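Local structure of enoyl-CoA hydratase/isomerase family protein (Bacillus anthracis, 3KQF) at residues Ile158-Gly161 / Arg162-Leu166; Leu193-Lys196 / Ala197-Ala201. The protein probably catalyses the reversible addition of water across the 2,3 double bond of enoyl-CoA thioesters, a step of fatty-acid beta-oxidation. One frame throughout, in Å; residues are numbered along the deposited sequence.

Contact 1: residues Ile158-Gly161 / Arg162-Leu166; sequences IGVG and RAKEL
At the N-terminal turn of helix 160-169, Ile158 reaches across to Arg162 and Gly159 takes the N-cap position. Gly159 has a positive phi (97°) and, lacking a CB, keeps clear of the carbonyl oxygen of Ile158, so glycine suits the tight link from helix 150-158. Its carbonyl oxygen accepts the first helical bond, from Ala163 N at 3.2 Å; Lys164 N to Val160 O and Glu165 N to Gly161 O continue the series. A water joins the two ends of the turn, donating to Ile158 O (2.9 Å) and accepting from Arg162 N.

Ile158 has CG1 tucked between its backbone N and carbonyl carbon (chi1 67°), which sends CD1 against Arg162 CG at 3.5 Å and Leu166 CD1 at 3.9 Å, crossing both side chains nearly at right angles. Val160 CG2 lies alongside the extended Lys164 chain, 3.6 Å from CE, while the lysine's NZ forms a salt bridge with Asp125 and a hydrogen bond with Ser220 OG, both of the second subunit. Arg162 bends at chi2 and chi3, and its NH1 meets Glu165 OE1 at 2.7 Å, the oxygen lying in the guanidinium plane; Arg171 also grips this oxygen. With Arg162 NH2 hydrogen-bonded to Glu185 O of the second subunit, the arrangement is a glycine-capped helix start at a subunit interface of the crotonase-type trimer.

Contact 2: residues Leu193-Lys196 / Ala197-Ala201; sequences LEEK and AIEIA
Ala197 N bonds back to Leu193 O (3.0 Å) in the first turns of helix 193-206, an amphipathic helix laid against the central beta-sheet of the crotonase fold. Three more i to i+4 bonds follow in succession, ending with Ile200 N to Lys196 O (3.1 Å), and together they form the regular backbone frame from which both faces project.

The packed side is apolar. Leu193, Ala197 and Ala201 are buried against strands 56-61, 105-109 and 126-130, among them Ile128, Ala108 and Ile58. Alanine's single methyl suits a helix lying close to a sheet, and Ala197 CB sits 3.6 Å from Leu193 O. At the flanks the branched side chains fold back over the preceding turn: with CG1 anti to the carbonyl carbon (chi1 -71°), Ile198 places that atom 3.3 Å from Glu194 O, while Ile200 CG1 approaches Lys196 O in the same manner and its side chain also meets Phe186 and Ile128.

The solvent side is looser and charged. Glu194 runs alongside Ile198, CG to CD1 at 4.1 Å, and carries its carboxylate onward to a salt bridge with Lys21. Lys196 uses its aliphatic part as an apolar surface, passing obliquely over Ile200 and resting on Phe186 and Val188, which suits a long chain at the border between core and water. Glu195 and Glu199 stand one turn apart on the exposed face, where the like charges of Glu195 OE1 and Glu199 OE2 come within 4.3 Å, a repulsion that surrounding water probably weakens.

Contact 1 comes first along the chain, at the start of helix 160-169, and contact 2 follows at the start of helix 193-206; strands 173-174 and 186-188 and helix 175-181 lie between them. Their centres are 28 Å apart and their nearest atoms about 17 Å, so they do not touch, although both belong to the same enoyl-CoA hydratase/isomerase family region. Their settings differ: residues 158-166 take part in an interface with the second subunit, whereas residues 193-201 lie against the six-stranded sheet of their own chain. One helix start thus contributes to trimer assembly, and the other to the core of the single subunit.

Contact 1: residues Ile158-Gly161 / Arg162-Leu166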
ATOM      1  N   ILE A 158      -0.524  -2.877   5.179  1.00 13.94           N
ATOM      2  CA  ILE A 158       0.897  -3.080   4.942  1.00 14.67           C
ATOM      3  C   ILE A 158       1.287  -3.750   3.615  1.00 15.38           C
ATOM      4  O   ILE A 158       2.472  -4.035   3.376  1.00 15.79           O
ATOM      5  CB  ILE A 158       1.532  -3.857   6.106  1.00 14.56           C
ATOM      6  CG1 ILE A 158       1.008  -5.298   6.189  1.00 17.44           C
ATOM      7  CG2 ILE A 158       1.304  -3.118   7.431  1.00 15.54           C
ATOM      8  CD1 ILE A 158       1.709  -6.121   7.280  1.00 14.21           C
ATOM      9  N   GLY A 159       0.304  -4.016   2.772  1.00 14.75           N
ATOM     10  CA  GLY A 159       0.563  -4.598   1.452  1.00 14.50           C
ATOM     11  C   GLY A 159       0.369  -6.098   1.483  1.00 13.08           C
ATOM     12  O   GLY A 159       0.554  -6.742   2.539  1.00 13.64           O
ATOM     13  N   VAL A 160       0.042  -6.662   0.317  1.00 14.75           N
ATOM     14  CA  VAL A 160      -0.299  -8.067   0.223  1.00 14.00           C
ATOM     15  C   VAL A 160       0.854  -9.033   0.546  1.00 13.22           C
ATOM     16  O   VAL A 160       0.637 -10.012   1.232  1.00 13.13           O
ATOM     17  CB  VAL A 160      -0.951  -8.410  -1.133  1.00 14.80           C
ATOM     18  CG1 VAL A 160      -0.023  -8.113  -2.304  1.00 14.89           C
ATOM     19  CG2 VAL A 160      -1.393  -9.899  -1.163  1.00 18.51           C
ATOM     20  N   GLY A 161       2.067  -8.695   0.114  1.00 12.49           N
ATOM     21  CA  GLY A 161       3.250  -9.553   0.315  1.00 11.64           C
ATOM     22  C   GLY A 161       3.595  -9.791   1.773  1.00 13.69           C
ATOM     23  O   GLY A 161       3.781 -10.923   2.212  1.00 14.69           O
ATOM     24  N   ARG A 162       3.734  -8.706   2.519  1.00 14.04           N
ATOM     25  CA  ARG A 162       4.014  -8.789   3.932  1.00 14.91           C
ATOM     26  C   ARG A 162       2.866  -9.429   4.716  1.00 14.02           C
ATOM     27  O   ARG A 162       3.092 -10.226   5.636  1.00 14.23           O
ATOM     28  CB  ARG A 162       4.337  -7.394   4.487  1.00 14.73           C
ATOM     29  CG  ARG A 162       4.674  -7.405   5.962  1.00 17.29           C
ATOM     30  CD  ARG A 162       5.962  -8.158   6.232  1.00 16.61           C
ATOM     31  NE  ARG A 162       7.101  -7.490   5.609  1.00 17.60           N
ATOM     32  CZ  ARG A 162       8.313  -8.017   5.478  1.00 18.57           C
ATOM     33  NH1 ARG A 162       8.554  -9.269   5.850  1.00 15.55           N
ATOM     34  NH2 ARG A 162       9.281  -7.298   4.915  1.00 17.17           N
ATOM     35  N   ALA A 163       1.632  -9.078   4.377  1.00 14.25           N
ATOM     36  CA  ALA A 163       0.472  -9.677   5.033  1.00 14.42           C
ATOM     37  C   ALA A 163       0.465 -11.191   4.847  1.00 14.15           C
ATOM     38  O   ALA A 163       0.114 -11.921   5.761  1.00 14.13           O
ATOM     39  CB  ALA A 163      -0.827  -9.082   4.485  1.00 14.06           C
ATOM     40  N   LYS A 164       0.818 -11.649   3.645  1.00 15.25           N
ATOM     41  CA  LYS A 164       0.835 -13.074   3.346  1.00 14.35           C
ATOM     42  C   LYS A 164       1.906 -13.806   4.146  1.00 13.98           C
ATOM     43  O   LYS A 164       1.631 -14.849   4.736  1.00 13.11           O
ATOM     44  CB  LYS A 164       1.025 -13.319   1.845  1.00 14.82           C
ATOM     45  CG  LYS A 164      -0.245 -13.130   1.044  1.00 15.85           C
ATOM     46  CD  LYS A 164      -0.011 -13.322  -0.445  1.00 13.03           C
ATOM     47  CE  LYS A 164      -1.369 -13.464  -1.166  1.00 15.37           C
ATOM     48  NZ  LYS A 164      -1.217 -13.792  -2.605  1.00 16.95           N
ATOM     49  N   GLU A 165       3.121 -13.278   4.191  1.00 13.80           N
ATOM     50  CA  GLU A 165       4.175 -13.997   4.938  1.00 14.24           C
ATOM     51  C   GLU A 165       3.787 -14.071   6.427  1.00 14.08           C
ATOM     52  O   GLU A 165       3.978 -15.077   7.062  1.00 14.22           O
ATOM     53  CB  GLU A 165       5.582 -13.419   4.719  1.00 16.43           C
ATOM     54  CG  GLU A 165       5.919 -12.068   5.295  1.00 18.26           C
ATOM     55  CD  GLU A 165       6.459 -12.099   6.722  1.00 19.09           C
ATOM     56  OE1 GLU A 165       6.941 -11.043   7.178  1.00 17.86           O
ATOM     57  OE2 GLU A 165       6.459 -13.166   7.373  1.00 18.51           O
ATOM     58  N   LEU A 166       3.222 -13.003   6.961  1.00 12.57           N
ATOM     59  CA  LEU A 166       2.811 -12.987   8.374  1.00 13.03           C
ATOM     60  C   LEU A 166       1.680 -13.957   8.680  1.00 14.00           C
ATOM     61  O   LEU A 166       1.733 -14.703   9.685  1.00 14.31           O
ATOM     62  CB  LEU A 166       2.402 -11.585   8.788  1.00 12.14           C
ATOM     63  CG  LEU A 166       3.604 -10.631   8.889  1.00 15.19           C
ATOM     64  CD1 LEU A 166       3.103  -9.231   9.113  1.00 11.68           C
ATOM     65  CD2 LEU A 166       4.583 -11.006   9.974  1.00 18.87           C
TER
HETATM   66  O   HOH W   1       3.516  -5.985   1.479  1.00 13.82           O

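Contact 2: residues Leu193-Lys196 / Ala197-Ala201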
ATOM      1  N   LEU A 193       3.484   4.916  27.215  1.00 15.99           N
ATOM      2  CA  LEU A 193       2.432   4.630  26.233  1.00 14.89           C
ATOM      3  C   LEU A 193       1.151   5.420  26.491  1.00 15.78           C
ATOM      4  O   LEU A 193       0.590   6.026  25.588  1.00 15.04           O
ATOM      5  CB  LEU A 193       2.146   3.138  26.218  1.00 15.24           C
ATOM      6  CG  LEU A 193       1.042   2.661  25.285  1.00 15.03           C
ATOM      7  CD1 LEU A 193       1.325   3.095  23.843  1.00 17.63           C
ATOM      8  CD2 LEU A 193       0.904   1.175  25.385  1.00 18.35           C
ATOM      9  N   GLU A 194       0.705   5.444  27.734  1.00 17.21           N
ATOM     10  CA  GLU A 194      -0.520   6.154  28.057  1.00 19.23           C
ATOM     11  C   GLU A 194      -0.439   7.650  27.764  1.00 18.58           C
ATOM     12  O   GLU A 194      -1.360   8.201  27.165  1.00 17.41           O
ATOM     13  CB  GLU A 194      -0.901   5.931  29.516  1.00 21.47           C
ATOM     14  CG  GLU A 194      -2.331   6.343  29.809  1.00 26.97           C
ATOM     15  CD  GLU A 194      -2.765   5.952  31.202  1.00 32.79           C
ATOM     16  OE1 GLU A 194      -2.161   6.438  32.181  1.00 34.74           O
ATOM     17  OE2 GLU A 194      -3.735   5.173  31.306  1.00 37.63           O
ATOM     18  N   GLU A 195       0.640   8.323  28.171  1.00 17.82           N
ATOM     19  CA  GLU A 195       0.708   9.769  27.918  1.00 18.57           C
ATOM     20  C   GLU A 195       0.844  10.074  26.424  1.00 16.00           C
ATOM     21  O   GLU A 195       0.279  11.043  25.954  1.00 14.37           O
ATOM     22  CB  GLU A 195       1.767  10.522  28.760  1.00 19.88           C
ATOM     23  CG  GLU A 195       3.216  10.415  28.341  1.00 26.84           C
ATOM     24  CD  GLU A 195       4.114  11.415  29.102  1.00 34.44           C
ATOM     25  OE1 GLU A 195       3.574  12.291  29.824  1.00 38.46           O
ATOM     26  OE2 GLU A 195       5.354  11.336  28.963  1.00 40.22           O
ATOM     27  N   LYS A 196       1.558   9.235  25.679  1.00 15.54           N
ATOM     28  CA  LYS A 196       1.691   9.445  24.232  1.00 17.04           C
ATOM     29  C   LYS A 196       0.310   9.332  23.533  1.00 16.91           C
ATOM     30  O   LYS A 196      -0.018  10.127  22.638  1.00 14.66           O
ATOM     31  CB  LYS A 196       2.658   8.428  23.635  1.00 17.81           C
ATOM     32  CG  LYS A 196       2.931   8.589  22.111  1.00 22.09           C
ATOM     33  CD  LYS A 196       3.692   9.878  21.809  1.00 29.83           C
ATOM     34  CE  LYS A 196       4.122   9.949  20.347  1.00 35.64           C
ATOM     35  NZ  LYS A 196       4.913  11.182  20.061  1.00 38.39           N
ATOM     36  N   ALA A 197      -0.480   8.322  23.908  1.00 15.59           N
ATOM     37  CA  ALA A 197      -1.815   8.154  23.318  1.00 16.39           C
ATOM     38  C   ALA A 197      -2.720   9.325  23.687  1.00 15.60           C
ATOM     39  O   ALA A 197      -3.476   9.819  22.858  1.00 17.34           O
ATOM     40  CB  ALA A 197      -2.452   6.833  23.763  1.00 16.75           C
ATOM     41  N   ILE A 198      -2.638   9.777  24.923  1.00 16.74           N
ATOM     42  CA  ILE A 198      -3.458  10.908  25.362  1.00 17.88           C
ATOM     43  C   ILE A 198      -3.053  12.191  24.646  1.00 18.18           C
ATOM     44  O   ILE A 198      -3.909  12.966  24.239  1.00 17.68           O
ATOM     45  CB  ILE A 198      -3.401  11.103  26.874  1.00 18.83           C
ATOM     46  CG1 ILE A 198      -4.157   9.975  27.560  1.00 20.71           C
ATOM     47  CG2 ILE A 198      -4.012  12.462  27.279  1.00 19.47           C
ATOM     48  CD1 ILE A 198      -4.018   9.977  29.073  1.00 23.16           C
ATOM     49  N   GLU A 199      -1.759  12.421  24.485  1.00 19.04           N
ATOM     50  CA  GLU A 199      -1.339  13.660  23.819  1.00 20.42           C
ATOM     51  C   GLU A 199      -1.732  13.700  22.334  1.00 18.44           C
ATOM     52  O   GLU A 199      -2.150  14.754  21.846  1.00 16.44           O
ATOM     53  CB  GLU A 199       0.120  14.016  24.122  1.00 22.07           C
ATOM     54  CG  GLU A 199       0.234  14.531  25.573  1.00 26.56           C
ATOM     55  CD  GLU A 199       1.627  14.922  26.003  1.00 31.18           C
ATOM     56  OE1 GLU A 199       2.537  14.972  25.149  1.00 34.70           O
ATOM     57  OE2 GLU A 199       1.805  15.189  27.214  1.00 34.39           O
ATOM     58  N   ILE A 200      -1.666  12.564  21.641  1.00 17.39           N
ATOM     59  CA  ILE A 200      -2.118  12.508  20.233  1.00 17.34           C
ATOM     60  C   ILE A 200      -3.639  12.657  20.183  1.00 15.89           C
ATOM     61  O   ILE A 200      -4.161  13.396  19.350  1.00 16.92           O
ATOM     62  CB  ILE A 200      -1.663  11.223  19.524  1.00 17.26           C
ATOM     63  CG1 ILE A 200      -0.142  11.218  19.410  1.00 20.33           C
ATOM     64  CG2 ILE A 200      -2.302  11.108  18.128  1.00 18.06           C
ATOM     65  CD1 ILE A 200       0.417   9.955  18.802  1.00 24.72           C
ATOM     66  N   ALA A 201      -4.346  11.999  21.106  1.00 14.88           N
ATOM     67  CA  ALA A 201      -5.796  12.126  21.197  1.00 14.97           C
ATOM     68  C   ALA A 201      -6.194  13.584  21.456  1.00 15.66           C
ATOM     69  O   ALA A 201      -7.151  14.073  20.864  1.00 15.68           O
ATOM     70  CB  ALA A 201      -6.364  11.201  22.313  1.00 13.94           C
TER